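Long-range contacts in 3-dehydroquinate dehydratase (Enterococcus faecalis, PDB 4PH6), which catalyses the dehydration of 3-dehydroquinate to 3-dehydroshikimate through an imine intermediate, the third step of the chorismate pathway: residues A[48-53]-A[80-85]; A[149-154]-A[181-186]; A[171-176]-A[204-209]. All coordinates share one frame; numbering follows the deposited sequence.

Interaction 1 of 3, residues A[48-53]-A[80-85]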
ATOM      1  N   VAL A  48      21.632  -8.991   4.677  1.00  7.01           N
ATOM      2  CA  VAL A  48      22.342  -7.793   5.096  1.00  7.42           C
ATOM      3  C   VAL A  48      23.054  -7.158   3.912  1.00  8.68           C
ATOM      4  O   VAL A  48      23.764  -7.846   3.177  1.00  9.65           O
ATOM      5  CB  VAL A  48      23.390  -8.118   6.184  1.00  5.96           C
ATOM      6  CG1 VAL A  48      24.271  -6.914   6.458  1.00  5.95           C
ATOM      7  CG2 VAL A  48      22.699  -8.617   7.444  1.00  5.95           C
ATOM      8  N   GLU A  49      22.869  -5.856   3.719  1.00  6.86           N
ATOM      9  CA  GLU A  49      23.612  -5.142   2.698  1.00  6.03           C
ATOM     10  C   GLU A  49      24.648  -4.233   3.342  1.00 13.73           C
ATOM     11  O   GLU A  49      24.308  -3.296   4.062  1.00  9.24           O
ATOM     12  CB  GLU A  49      22.680  -4.321   1.801  1.00  6.35           C
ATOM     13  CG  GLU A  49      23.425  -3.492   0.764  1.00  6.58           C
ATOM     14  CD  GLU A  49      22.540  -2.453   0.066  1.00 16.98           C
ATOM     15  OE1 GLU A  49      22.518  -2.440  -1.190  1.00  7.66           O
ATOM     16  OE2 GLU A  49      21.877  -1.650   0.775  1.00  7.96           O
ATOM     17  N   TRP A  50      25.920  -4.493   3.088  1.00 10.69           N
ATOM     18  CA  TRP A  50      26.934  -3.574   3.576  1.00  9.10           C
ATOM     19  C   TRP A  50      27.175  -2.512   2.506  1.00  7.07           C
ATOM     20  O   TRP A  50      27.589  -2.825   1.388  1.00  7.75           O
ATOM     21  CB  TRP A  50      28.231  -4.315   3.938  1.00  6.53           C
ATOM     22  CG  TRP A  50      29.334  -3.396   4.316  1.00  7.14           C
ATOM     23  CD1 TRP A  50      29.218  -2.132   4.824  1.00  7.79           C
ATOM     24  CD2 TRP A  50      30.740  -3.647   4.193  1.00  8.95           C
ATOM     25  NE1 TRP A  50      30.458  -1.593   5.034  1.00  8.37           N
ATOM     26  CE2 TRP A  50      31.410  -2.504   4.653  1.00 12.53           C
ATOM     27  CE3 TRP A  50      31.492  -4.737   3.736  1.00 10.19           C
ATOM     28  CZ2 TRP A  50      32.797  -2.412   4.668  1.00 16.77           C
ATOM     29  CZ3 TRP A  50      32.861  -4.647   3.754  1.00 13.79           C
ATOM     30  CH2 TRP A  50      33.505  -3.496   4.220  1.00 15.07           C
ATOM     31  N   ARG A  51      26.881  -1.259   2.828  1.00  8.38           N
ATOM     32  CA  ARG A  51      27.106  -0.180   1.871  1.00 10.45           C
ATOM     33  C   ARG A  51      28.558   0.309   1.912  1.00  8.71           C
ATOM     34  O   ARG A  51      28.966   0.997   2.839  1.00  9.27           O
ATOM     35  CB  ARG A  51      26.139   0.981   2.129  1.00 16.32           C
ATOM     36  CG  ARG A  51      24.691   0.713   1.693  1.00 19.61           C
ATOM     37  CD  ARG A  51      24.510   0.865   0.194  1.00  8.65           C
ATOM     38  NE  ARG A  51      24.904   2.198  -0.251  1.00  9.48           N
ATOM     39  CZ  ARG A  51      24.102   3.262  -0.257  1.00 18.50           C
ATOM     40  NH1 ARG A  51      22.842   3.154   0.161  1.00 10.05           N
ATOM     41  NH2 ARG A  51      24.561   4.435  -0.681  1.00 11.00           N
ATOM     42  N   LEU A  52      29.311  -0.049   0.878  1.00  8.61           N
ATOM     43  CA  LEU A  52      30.742   0.247   0.780  1.00 11.61           C
ATOM     44  C   LEU A  52      31.069   1.729   0.707  1.00 14.09           C
ATOM     45  O   LEU A  52      32.094   2.171   1.230  1.00 10.80           O
ATOM     46  CB  LEU A  52      31.336  -0.450  -0.454  1.00  9.23           C
ATOM     47  CG  LEU A  52      31.297  -1.972  -0.361  1.00  8.12           C
ATOM     48  CD1 LEU A  52      31.970  -2.602  -1.558  1.00 11.20           C
ATOM     49  CD2 LEU A  52      31.955  -2.434   0.943  1.00  7.88           C
ATOM     50  N   ASP A  53      30.200   2.491   0.052  1.00 12.78           N
ATOM     51  CA  ASP A  53      30.504   3.886  -0.237  1.00 17.14           C
ATOM     52  C   ASP A  53      30.416   4.747   1.028  1.00 21.38           C
ATOM     53  O   ASP A  53      30.826   5.908   1.017  1.00 21.98           O
ATOM     54  CB  ASP A  53      29.586   4.418  -1.351  1.00 11.79           C
ATOM     55  CG  ASP A  53      28.127   4.111  -1.110  1.00 16.81           C
ATOM     56  OD1 ASP A  53      27.346   5.058  -0.875  1.00 18.60           O
ATOM     57  OD2 ASP A  53      27.760   2.921  -1.147  1.00 20.58           O
ATOM     58  N   LEU A  80      25.181 -12.081   2.542  1.00  7.09           N
ATOM     59  CA  LEU A  80      25.821 -10.782   2.537  1.00  5.75           C
ATOM     60  C   LEU A  80      25.870 -10.203   1.122  1.00  6.05           C
ATOM     61  O   LEU A  80      26.572 -10.712   0.242  1.00  5.23           O
ATOM     62  CB  LEU A  80      27.229 -10.871   3.121  1.00  5.53           C
ATOM     63  CG  LEU A  80      28.023  -9.566   2.996  1.00 10.17           C
ATOM     64  CD1 LEU A  80      27.253  -8.402   3.664  1.00 10.99           C
ATOM     65  CD2 LEU A  80      29.412  -9.694   3.587  1.00  6.51           C
ATOM     66  N   LEU A  81      25.098  -9.139   0.941  1.00  4.49           N
ATOM     67  CA  LEU A  81      25.127  -8.308  -0.253  1.00  9.84           C
ATOM     68  C   LEU A  81      26.107  -7.151  -0.066  1.00  8.82           C
ATOM     69  O   LEU A  81      26.054  -6.432   0.947  1.00  4.80           O
ATOM     70  CB  LEU A  81      23.718  -7.769  -0.558  1.00  4.17           C
ATOM     71  CG  LEU A  81      23.525  -6.688  -1.622  1.00 13.94           C
ATOM     72  CD1 LEU A  81      23.935  -7.167  -3.028  1.00  4.63           C
ATOM     73  CD2 LEU A  81      22.053  -6.165  -1.629  1.00  4.04           C
ATOM     74  N   LEU A  82      26.997  -6.973  -1.040  1.00  5.29           N
ATOM     75  CA  LEU A  82      27.937  -5.856  -1.025  1.00  5.69           C
ATOM     76  C   LEU A  82      27.557  -4.868  -2.122  1.00  6.67           C
ATOM     77  O   LEU A  82      27.279  -5.256  -3.263  1.00 11.11           O
ATOM     78  CB  LEU A  82      29.376  -6.349  -1.207  1.00  6.37           C
ATOM     79  CG  LEU A  82      29.967  -7.183  -0.056  1.00 12.72           C
ATOM     80  CD1 LEU A  82      31.455  -7.439  -0.259  1.00 10.72           C
ATOM     81  CD2 LEU A  82      29.741  -6.516   1.280  1.00  6.38           C
ATOM     82  N   THR A  83      27.554  -3.593  -1.775  1.00  9.48           N
ATOM     83  CA  THR A  83      27.104  -2.541  -2.684  1.00 12.46           C
ATOM     84  C   THR A  83      27.989  -1.322  -2.587  1.00  6.38           C
ATOM     85  O   THR A  83      28.131  -0.764  -1.508  1.00 10.87           O
ATOM     86  CB  THR A  83      25.654  -2.090  -2.353  1.00  6.92           C
ATOM     87  OG1 THR A  83      24.732  -3.166  -2.578  1.00 11.19           O
ATOM     88  CG2 THR A  83      25.254  -0.880  -3.169  1.00  6.49           C
ATOM     89  N   PHE A  84      28.579  -0.900  -3.690  1.00  6.92           N
ATOM     90  CA  PHE A  84      29.134   0.450  -3.747  1.00  8.63           C
ATOM     91  C   PHE A  84      28.183   1.342  -4.538  1.00 14.64           C
ATOM     92  O   PHE A  84      28.214   1.337  -5.767  1.00 15.96           O
ATOM     93  CB  PHE A  84      30.535   0.473  -4.381  1.00  8.19           C
ATOM     94  CG  PHE A  84      31.251   1.789  -4.199  1.00  8.77           C
ATOM     95  CD1 PHE A  84      32.127   1.976  -3.138  1.00  9.01           C
ATOM     96  CD2 PHE A  84      31.032   2.844  -5.070  1.00 10.02           C
ATOM     97  CE1 PHE A  84      32.770   3.194  -2.949  1.00  9.60           C
ATOM     98  CE2 PHE A  84      31.677   4.072  -4.884  1.00  9.77           C
ATOM     99  CZ  PHE A  84      32.539   4.242  -3.822  1.00  9.96           C
ATOM    100  N   ARG A  85      27.304   2.075  -3.864  1.00 11.19           N
ATOM    101  CA  ARG A  85      26.404   2.946  -4.616  1.00 16.11           C
ATOM    102  C   ARG A  85      27.193   4.124  -5.177  1.00 18.44           C
ATOM    103  O   ARG A  85      27.872   4.835  -4.431  1.00 22.21           O
ATOM    104  CB  ARG A  85      25.245   3.435  -3.754  1.00 11.37           C
ATOM    105  CG  ARG A  85      24.181   4.219  -4.514  1.00 11.61           C
ATOM    106  CD  ARG A  85      23.506   3.378  -5.576  1.00 10.94           C
ATOM    107  NE  ARG A  85      22.934   2.168  -5.002  1.00 10.09           N
ATOM    108  CZ  ARG A  85      23.088   0.952  -5.517  1.00  9.43           C
ATOM    109  NH1 ARG A  85      23.776   0.778  -6.635  1.00  9.45           N
ATOM    110  NH2 ARG A  85      22.523  -0.087  -4.927  1.00 17.18           N
TER
HETATM  111  O   HOH W   1      21.440   0.261  -2.071  1.00 11.17           O
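Thr83 and Glu49 are joined by the shortest polar link of this contact: the threonine hydroxyl OG1 donates to Glu49 OE1 over 2.7 Å, meeting the oxygen on its anti side and 27° out of the carboxylate plane. The pair sits on adjacent parallel strands of the (beta/alpha)8 barrel, 47-51 and 80-83, linked through helix 61-73 as a beta-alpha-beta unit. Glu49 OE1 also accepts from a water that accepts from Arg85 NH2; Arg85 is held by salt bridges to Asp117 and Glu119. Beyond the strand ends, the Asp53 carboxylate forms a side-on salt bridge with Arg51 through its syn lone pairs, NE to OD2 and NH2 to OD1, and OD1 also accepts from Glu92 N. OD2 accepts Arg85 N as well, at 2.9 Å from well above the carboxylate plane. Bends at chi2 and chi3 turn the Arg51 guanidinium back toward Asp53, and Arg85 CB lies over one face of it, 3.3 Å from Arg51 NH2. Glu49, Trp50, Arg51 and Arg85 are predicted to bind 3-dehydroquinate, so these bonds probably help order the substrate pocket.

Between the strands, Leu81 N binds Val48 O, Trp50 N binds Leu81 O, Thr83 N binds Trp50 O at a longer 3.3 Å, and Leu52 N closes the series on Thr83 O.

On the face of Trp50 and Leu82, turned to helices 61-73 and 97-110, Leu82 CD2 approaches Trp50 CE3 obliquely at 3.5 Å. In the 3-10 turn that follows strand 47-51, Leu52 CB lies at the edge of the Phe84 ring, while Asp53 CB sits over its centre in a CH-pi contact, 3.8 Å from the centroid and 12° off the normal.

Interaction 2 of 3, residues A[149-154]-A[181-186]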
ATOM      1  N   GLN A 149      15.979  11.614  -8.152  1.00 24.69           N
ATOM      2  CA  GLN A 149      15.390  12.921  -8.445  1.00 29.88           C
ATOM      3  C   GLN A 149      13.959  12.829  -8.971  1.00 26.35           C
ATOM      4  O   GLN A 149      13.135  13.701  -8.696  1.00 22.03           O
ATOM      5  CB  GLN A 149      16.260  13.681  -9.448  1.00 26.67           C
ATOM      6  CG  GLN A 149      17.618  14.064  -8.895  1.00 31.95           C
ATOM      7  CD  GLN A 149      18.522  14.692  -9.938  1.00 40.13           C
ATOM      8  OE1 GLN A 149      18.341  14.495 -11.145  1.00 39.71           O
ATOM      9  NE2 GLN A 149      19.511  15.447  -9.476  1.00 47.84           N
ATOM     10  N   LYS A 150      13.673  11.775  -9.728  1.00 22.12           N
ATOM     11  CA  LYS A 150      12.411  11.691 -10.443  1.00 23.02           C
ATOM     12  C   LYS A 150      11.994  10.260 -10.730  1.00 18.45           C
ATOM     13  O   LYS A 150      12.730   9.308 -10.473  1.00 15.92           O
ATOM     14  CB  LYS A 150      12.503  12.457 -11.766  1.00 24.84           C
ATOM     15  CG  LYS A 150      13.517  11.861 -12.721  1.00 27.42           C
ATOM     16  CD  LYS A 150      13.648  12.661 -13.998  1.00 29.01           C
ATOM     17  CE  LYS A 150      14.672  12.020 -14.920  1.00 31.70           C
ATOM     18  NZ  LYS A 150      16.021  11.999 -14.297  1.00 38.33           N
ATOM     19  N   THR A 151      10.800  10.129 -11.286  1.00 19.56           N
ATOM     20  CA  THR A 151      10.270   8.847 -11.705  1.00 17.37           C
ATOM     21  C   THR A 151      10.161   8.813 -13.224  1.00 16.56           C
ATOM     22  O   THR A 151       9.445   9.629 -13.812  1.00 17.16           O
ATOM     23  CB  THR A 151       8.889   8.586 -11.083  1.00 15.24           C
ATOM     24  OG1 THR A 151       8.977   8.712  -9.659  1.00 17.60           O
ATOM     25  CG2 THR A 151       8.391   7.188 -11.449  1.00 18.95           C
ATOM     26  N   PRO A 152      10.878   7.877 -13.869  1.00 17.81           N
ATOM     27  CA  PRO A 152      10.770   7.743 -15.327  1.00 17.78           C
ATOM     28  C   PRO A 152       9.394   7.207 -15.693  1.00 18.22           C
ATOM     29  O   PRO A 152       8.649   6.773 -14.813  1.00 14.64           O
ATOM     30  CB  PRO A 152      11.864   6.725 -15.686  1.00 14.56           C
ATOM     31  CG  PRO A 152      12.727   6.609 -14.460  1.00 13.88           C
ATOM     32  CD  PRO A 152      11.838   6.921 -13.296  1.00 13.83           C
ATOM     33  N   SER A 153       9.067   7.222 -16.976  1.00 12.06           N
ATOM     34  CA  SER A 153       7.796   6.676 -17.414  1.00 12.27           C
ATOM     35  C   SER A 153       7.734   5.200 -17.077  1.00 13.08           C
ATOM     36  O   SER A 153       8.771   4.544 -16.909  1.00 15.61           O
ATOM     37  CB  SER A 153       7.600   6.872 -18.915  1.00 12.47           C
ATOM     38  OG  SER A 153       8.409   5.957 -19.629  1.00 15.76           O
ATOM     39  N   GLN A 154       6.516   4.677 -16.982  1.00 11.09           N
ATOM     40  CA  GLN A 154       6.326   3.264 -16.735  1.00 10.46           C
ATOM     41  C   GLN A 154       7.113   2.390 -17.724  1.00 17.92           C
ATOM     42  O   GLN A 154       7.726   1.401 -17.323  1.00  9.33           O
ATOM     43  CB  GLN A 154       4.844   2.912 -16.796  1.00 11.39           C
ATOM     44  CG  GLN A 154       4.604   1.416 -16.864  1.00 21.08           C
ATOM     45  CD  GLN A 154       3.158   1.050 -16.616  1.00 17.78           C
ATOM     46  OE1 GLN A 154       2.369   1.891 -16.198  1.00 15.98           O
ATOM     47  NE2 GLN A 154       2.813  -0.210 -16.844  1.00 12.17           N
ATOM     48  N   ALA A 181       1.662  11.412  -6.138  1.00 19.74           N
ATOM     49  CA  ALA A 181       1.096  10.063  -5.950  1.00 16.05           C
ATOM     50  C   ALA A 181       1.049   9.258  -7.251  1.00 14.38           C
ATOM     51  O   ALA A 181       1.149   8.029  -7.225  1.00 11.65           O
ATOM     52  CB  ALA A 181      -0.292  10.139  -5.337  1.00 13.58           C
ATOM     53  N   THR A 182       0.882   9.953  -8.375  1.00 12.62           N
ATOM     54  CA  THR A 182       0.921   9.328  -9.698  1.00 12.54           C
ATOM     55  C   THR A 182       2.230   8.564  -9.951  1.00 11.62           C
ATOM     56  O   THR A 182       2.211   7.448 -10.455  1.00 17.11           O
ATOM     57  CB  THR A 182       0.743  10.378 -10.811  1.00 13.30           C
ATOM     58  OG1 THR A 182      -0.516  11.024 -10.653  1.00 18.73           O
ATOM     59  CG2 THR A 182       0.801   9.738 -12.197  1.00 13.39           C
ATOM     60  N   ASP A 183       3.361   9.175  -9.609  1.00 11.24           N
ATOM     61  CA  ASP A 183       4.663   8.548  -9.786  1.00 10.48           C
ATOM     62  C   ASP A 183       4.767   7.233  -9.012  1.00 13.59           C
ATOM     63  O   ASP A 183       5.455   6.305  -9.430  1.00  9.36           O
ATOM     64  CB  ASP A 183       5.787   9.486  -9.329  1.00 13.95           C
ATOM     65  CG  ASP A 183       5.983  10.674 -10.244  1.00 14.34           C
ATOM     66  OD1 ASP A 183       5.486  10.669 -11.398  1.00 20.60           O
ATOM     67  OD2 ASP A 183       6.659  11.621  -9.794  1.00 15.48           O
ATOM     68  N   VAL A 184       4.088   7.163  -7.869  1.00 11.93           N
ATOM     69  CA  VAL A 184       4.130   5.945  -7.072  1.00 18.91           C
ATOM     70  C   VAL A 184       3.347   4.852  -7.793  1.00  9.67           C
ATOM     71  O   VAL A 184       3.766   3.703  -7.838  1.00  9.25           O
ATOM     72  CB  VAL A 184       3.562   6.156  -5.659  1.00 18.22           C
ATOM     73  CG1 VAL A 184       3.724   4.869  -4.827  1.00 14.64           C
ATOM     74  CG2 VAL A 184       4.268   7.327  -4.987  1.00 13.75           C
ATOM     75  N   LEU A 185       2.218   5.225  -8.378  1.00 10.93           N
ATOM     76  CA  LEU A 185       1.449   4.294  -9.177  1.00 16.01           C
ATOM     77  C   LEU A 185       2.262   3.838 -10.390  1.00 16.49           C
ATOM     78  O   LEU A 185       2.242   2.664 -10.752  1.00 14.77           O
ATOM     79  CB  LEU A 185       0.132   4.932  -9.611  1.00 11.69           C
ATOM     80  CG  LEU A 185      -0.943   4.948  -8.522  1.00 16.22           C
ATOM     81  CD1 LEU A 185      -2.159   5.782  -8.963  1.00 17.03           C
ATOM     82  CD2 LEU A 185      -1.362   3.528  -8.181  1.00 14.25           C
ATOM     83  N   THR A 186       2.970   4.779 -11.008  1.00 10.44           N
ATOM     84  CA  THR A 186       3.813   4.471 -12.148  1.00 21.22           C
ATOM     85  C   THR A 186       4.797   3.347 -11.790  1.00 17.80           C
ATOM     86  O   THR A 186       4.849   2.313 -12.470  1.00  9.64           O
ATOM     87  CB  THR A 186       4.581   5.723 -12.625  1.00 20.62           C
ATOM     88  OG1 THR A 186       3.641   6.722 -13.049  1.00 14.42           O
ATOM     89  CG2 THR A 186       5.524   5.371 -13.770  1.00 10.38           C
TER
HETATM   90  O   HOH W   2       8.865  12.396 -11.360  1.00 11.56           O
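The loop that follows strand 140-147 of the (beta/alpha)8 barrel leans here on the first turns of helix 181-197, through Thr151 against Asp183 and Thr186 against the backbone of 152-154. No direct hydrogen bond spans the two segments. The side chains of Thr151 and Asp183 run antiparallel alongside one another, bringing Thr151 OG1 within 3.3 Å of Asp183 CB, while the hydroxyl itself is bonded to Met177 O. A water makes the polar link: it accepts from Thr151 N at 3.0 Å and donates to Asp183 OD2 at 2.8 Å, an oxygen that also receives Gln179 N.

One helical turn further on, the methyl of Thr186 does the touching. Its chi1 of -62° sets OG1 beside the backbone N and swings CG2 out to the loop, 3.4 Å from Gln154 N. The same methyl stands 3.6 Å from Pro152 O. Ser153 is the N-cap of helix 154-166, its OG bonded to Glu156 N, and Gln154 NE2 reaches along the neighbouring helix to Glu193. The arrangement is that of a beta-alpha loop of the (beta/alpha)8 barrel, running from strand 140-147 into helix 154-166 and packing on the N-terminal turn of the next outer helix, 181-197.

Interaction 3 of 3, residues A[171-176]-A[204-209]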
ATOM      1  N   ILE A 171      19.234 -10.861 -10.208  1.00  7.73           N
ATOM      2  CA  ILE A 171      18.165 -10.095  -9.600  1.00 12.37           C
ATOM      3  C   ILE A 171      18.197  -8.684 -10.194  1.00 10.14           C
ATOM      4  O   ILE A 171      19.259  -8.066 -10.286  1.00  7.00           O
ATOM      5  CB  ILE A 171      18.301 -10.059  -8.061  1.00 13.45           C
ATOM      6  CG1 ILE A 171      18.200 -11.476  -7.473  1.00 13.58           C
ATOM      7  CG2 ILE A 171      17.249  -9.173  -7.449  1.00  6.60           C
ATOM      8  CD1 ILE A 171      18.432 -11.534  -5.967  1.00  7.20           C
ATOM      9  N   CYS A 172      17.044  -8.203 -10.647  1.00  7.04           N
ATOM     10  CA  CYS A 172      16.955  -6.876 -11.254  1.00  8.25           C
ATOM     11  C   CYS A 172      16.323  -5.913 -10.257  1.00  7.07           C
ATOM     12  O   CYS A 172      15.282  -6.211  -9.690  1.00  6.44           O
ATOM     13  CB  CYS A 172      16.131  -6.917 -12.532  1.00  7.42           C
ATOM     14  SG  CYS A 172      16.647  -8.182 -13.702  1.00  8.20           S
ATOM     15  N   LYS A 173      16.950  -4.759 -10.059  1.00  6.29           N
ATOM     16  CA  LYS A 173      16.507  -3.815  -9.055  1.00  5.99           C
ATOM     17  C   LYS A 173      16.431  -2.390  -9.597  1.00 11.40           C
ATOM     18  O   LYS A 173      17.310  -1.944 -10.332  1.00  6.24           O
ATOM     19  CB  LYS A 173      17.442  -3.861  -7.839  1.00  5.85           C
ATOM     20  CG  LYS A 173      17.188  -2.790  -6.795  1.00  5.71           C
ATOM     21  CD  LYS A 173      18.383  -2.665  -5.858  1.00 10.08           C
ATOM     22  CE  LYS A 173      18.203  -1.513  -4.886  1.00  5.86           C
ATOM     23  NZ  LYS A 173      19.455  -1.165  -4.162  1.00 12.62           N
ATOM     24  N   ILE A 174      15.380  -1.668  -9.224  1.00  6.00           N
ATOM     25  CA  ILE A 174      15.287  -0.265  -9.586  1.00  6.14           C
ATOM     26  C   ILE A 174      14.610   0.518  -8.475  1.00  6.05           C
ATOM     27  O   ILE A 174      13.616   0.085  -7.905  1.00  6.56           O
ATOM     28  CB  ILE A 174      14.523  -0.047 -10.928  1.00  6.52           C
ATOM     29  CG1 ILE A 174      14.635   1.407 -11.380  1.00  6.79           C
ATOM     30  CG2 ILE A 174      13.053  -0.446 -10.834  1.00 12.69           C
ATOM     31  CD1 ILE A 174      14.230   1.638 -12.832  1.00 13.80           C
ATOM     32  N   ALA A 175      15.169   1.676  -8.157  1.00 11.80           N
ATOM     33  CA  ALA A 175      14.556   2.571  -7.197  1.00 14.17           C
ATOM     34  C   ALA A 175      14.325   3.909  -7.884  1.00 16.42           C
ATOM     35  O   ALA A 175      15.205   4.416  -8.587  1.00 18.39           O
ATOM     36  CB  ALA A 175      15.437   2.726  -5.939  1.00  6.20           C
ATOM     37  N   VAL A 176      13.133   4.464  -7.707  1.00 14.74           N
ATOM     38  CA  VAL A 176      12.816   5.748  -8.308  1.00  8.41           C
ATOM     39  C   VAL A 176      12.246   6.696  -7.267  1.00 11.87           C
ATOM     40  O   VAL A 176      11.732   6.271  -6.253  1.00  7.44           O
ATOM     41  CB  VAL A 176      11.827   5.593  -9.457  1.00 12.14           C
ATOM     42  CG1 VAL A 176      12.428   4.704 -10.563  1.00 15.94           C
ATOM     43  CG2 VAL A 176      10.496   5.032  -8.944  1.00 11.64           C
ATOM     44  N   VAL A 204      13.252  -6.396  -8.088  1.00  3.42           N
ATOM     45  CA  VAL A 204      13.182  -5.618  -6.868  1.00  4.13           C
ATOM     46  C   VAL A 204      12.926  -4.175  -7.229  1.00  6.86           C
ATOM     47  O   VAL A 204      13.694  -3.569  -7.981  1.00  6.10           O
ATOM     48  CB  VAL A 204      14.483  -5.707  -6.061  1.00  7.59           C
ATOM     49  CG1 VAL A 204      14.410  -4.822  -4.794  1.00  5.64           C
ATOM     50  CG2 VAL A 204      14.807  -7.164  -5.718  1.00  4.27           C
ATOM     51  N   THR A 205      11.842  -3.620  -6.718  1.00  5.11           N
ATOM     52  CA  THR A 205      11.523  -2.235  -7.027  1.00  5.74           C
ATOM     53  C   THR A 205      11.115  -1.486  -5.794  1.00  8.33           C
ATOM     54  O   THR A 205      10.653  -2.079  -4.811  1.00  9.30           O
ATOM     55  CB  THR A 205      10.378  -2.109  -8.033  1.00  5.79           C
ATOM     56  OG1 THR A 205       9.161  -2.499  -7.389  1.00  8.46           O
ATOM     57  CG2 THR A 205      10.629  -2.994  -9.282  1.00  4.69           C
ATOM     58  N   MET A 206      11.277  -0.174  -5.843  1.00 11.24           N
ATOM     59  CA  MET A 206      10.735   0.658  -4.786  1.00 17.07           C
ATOM     60  C   MET A 206      10.598   2.094  -5.243  1.00 14.23           C
ATOM     61  O   MET A 206      11.370   2.593  -6.065  1.00 17.23           O
ATOM     62  CB  MET A 206      11.592   0.578  -3.519  1.00 18.55           C
ATOM     63  CG  MET A 206      12.947   1.220  -3.627  1.00 18.23           C
ATOM     64  SD  MET A 206      14.223   0.063  -3.116  1.00 78.94           S
ATOM     65  CE  MET A 206      14.132  -1.085  -4.484  1.00  7.82           C
ATOM     66  N   SER A 207       9.554   2.717  -4.722  1.00 10.58           N
ATOM     67  CA  SER A 207       9.309   4.134  -4.842  1.00 10.26           C
ATOM     68  C   SER A 207       9.805   4.785  -3.550  1.00 13.23           C
ATOM     69  O   SER A 207       9.333   4.449  -2.459  1.00 11.25           O
ATOM     70  CB  SER A 207       7.818   4.377  -5.083  1.00 10.19           C
ATOM     71  OG  SER A 207       7.496   5.749  -5.096  1.00 14.45           O
ATOM     72  N   MET A 208      10.777   5.685  -3.667  1.00 13.51           N
ATOM     73  CA  MET A 208      11.507   6.185  -2.498  1.00 15.67           C
ATOM     74  C   MET A 208      10.768   7.300  -1.744  1.00 11.51           C
ATOM     75  O   MET A 208       9.797   7.827  -2.224  1.00 11.24           O
ATOM     76  CB  MET A 208      12.898   6.676  -2.922  1.00 17.61           C
ATOM     77  CG  MET A 208      13.825   5.544  -3.379  1.00 22.84           C
ATOM     78  SD  MET A 208      15.527   6.058  -3.667  1.00 34.56           S
ATOM     79  CE  MET A 208      15.406   6.868  -5.250  1.00 11.50           C
ATOM     80  N   GLY A 209      11.245   7.654  -0.555  1.00 12.25           N
ATOM     81  CA  GLY A 209      10.636   8.718   0.222  1.00 12.77           C
ATOM     82  C   GLY A 209       9.332   8.354   0.918  1.00 13.30           C
ATOM     83  O   GLY A 209       8.884   7.218   0.878  1.00 15.40           O
TER
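Five backbone hydrogen bonds tie Cys172, Ile174 and Val176 to Val204, Met206 and Met208, pairing two neighbouring parallel strands of the (beta/alpha)8 barrel joined through helix 181-197. Residues 172, 174 and 176 of one strand and 204, 206 and 208 of the other alternate as partners, starting with the short Val204 N to Cys172 O bond of 2.6 Å and ending with Met208 N on Val176 O at 2.8 Å. The axes of the two strands differ by only 6°. Weaker CA-H...O contacts share the same acceptors: Val204 O takes both Ile174 N and Lys173 CA, the latter at 3.0 Å.

Packing toward the barrel interior involves Lys173, Ala175, Val204 and Met206. The fully extended Lys173 chain crosses Val204 with CB and CG, and its NZ is carried on to His146 NE2, its hydrogen-bond partner. Lys173 is predicted to form the Schiff base with the substrate and His146 to act as proton donor or acceptor, so this strand pair supplies a wall of the probable catalytic centre. In Met206, chi1 of 69° puts CG between the backbone N and the carbonyl carbon, 3.7 Å from Ala175 CB; the later bends bring CE to 4.1 Å from Lys173 CE. Ala175 CB also lies 4.0 Å from Met208 SD. At the start of the pair, Ile171 CG2 touches Val204 CG2.

The other face turns to the helices: Ile174 packs on Ile157 and Leu161 of helix 154-166, and Thr205 bonds to Thr191 of helix 181-197. Between the two strands on this side, methyl meets methyl, with Ile174 CG2 3.8 Å from Thr205 CG2.

From the N terminus, interaction 1 comes first, closing the beta-alpha-beta crossover through helix 61-73 before the other two begin. Interactions 2 and 3 then cross: 149-154 opens interaction 2, strand 171-176 opens interaction 3, 181-186 closes the former, and 204-209 closes the latter and with it the crossover through helix 181-197. The crossing pair binds together the loop leading into helix 154-166, the start of helix 181-197 and strands 171-176 and 203-207, with Pro152 and Thr151 packed on Val176. Interaction 1 lies about 26 Å from interaction 2, centre to centre, but meets interaction 3 in the predicted active site, where two like-charged groups, Arg85 NH2 and Lys173 NZ, lie 3.3 Å apart.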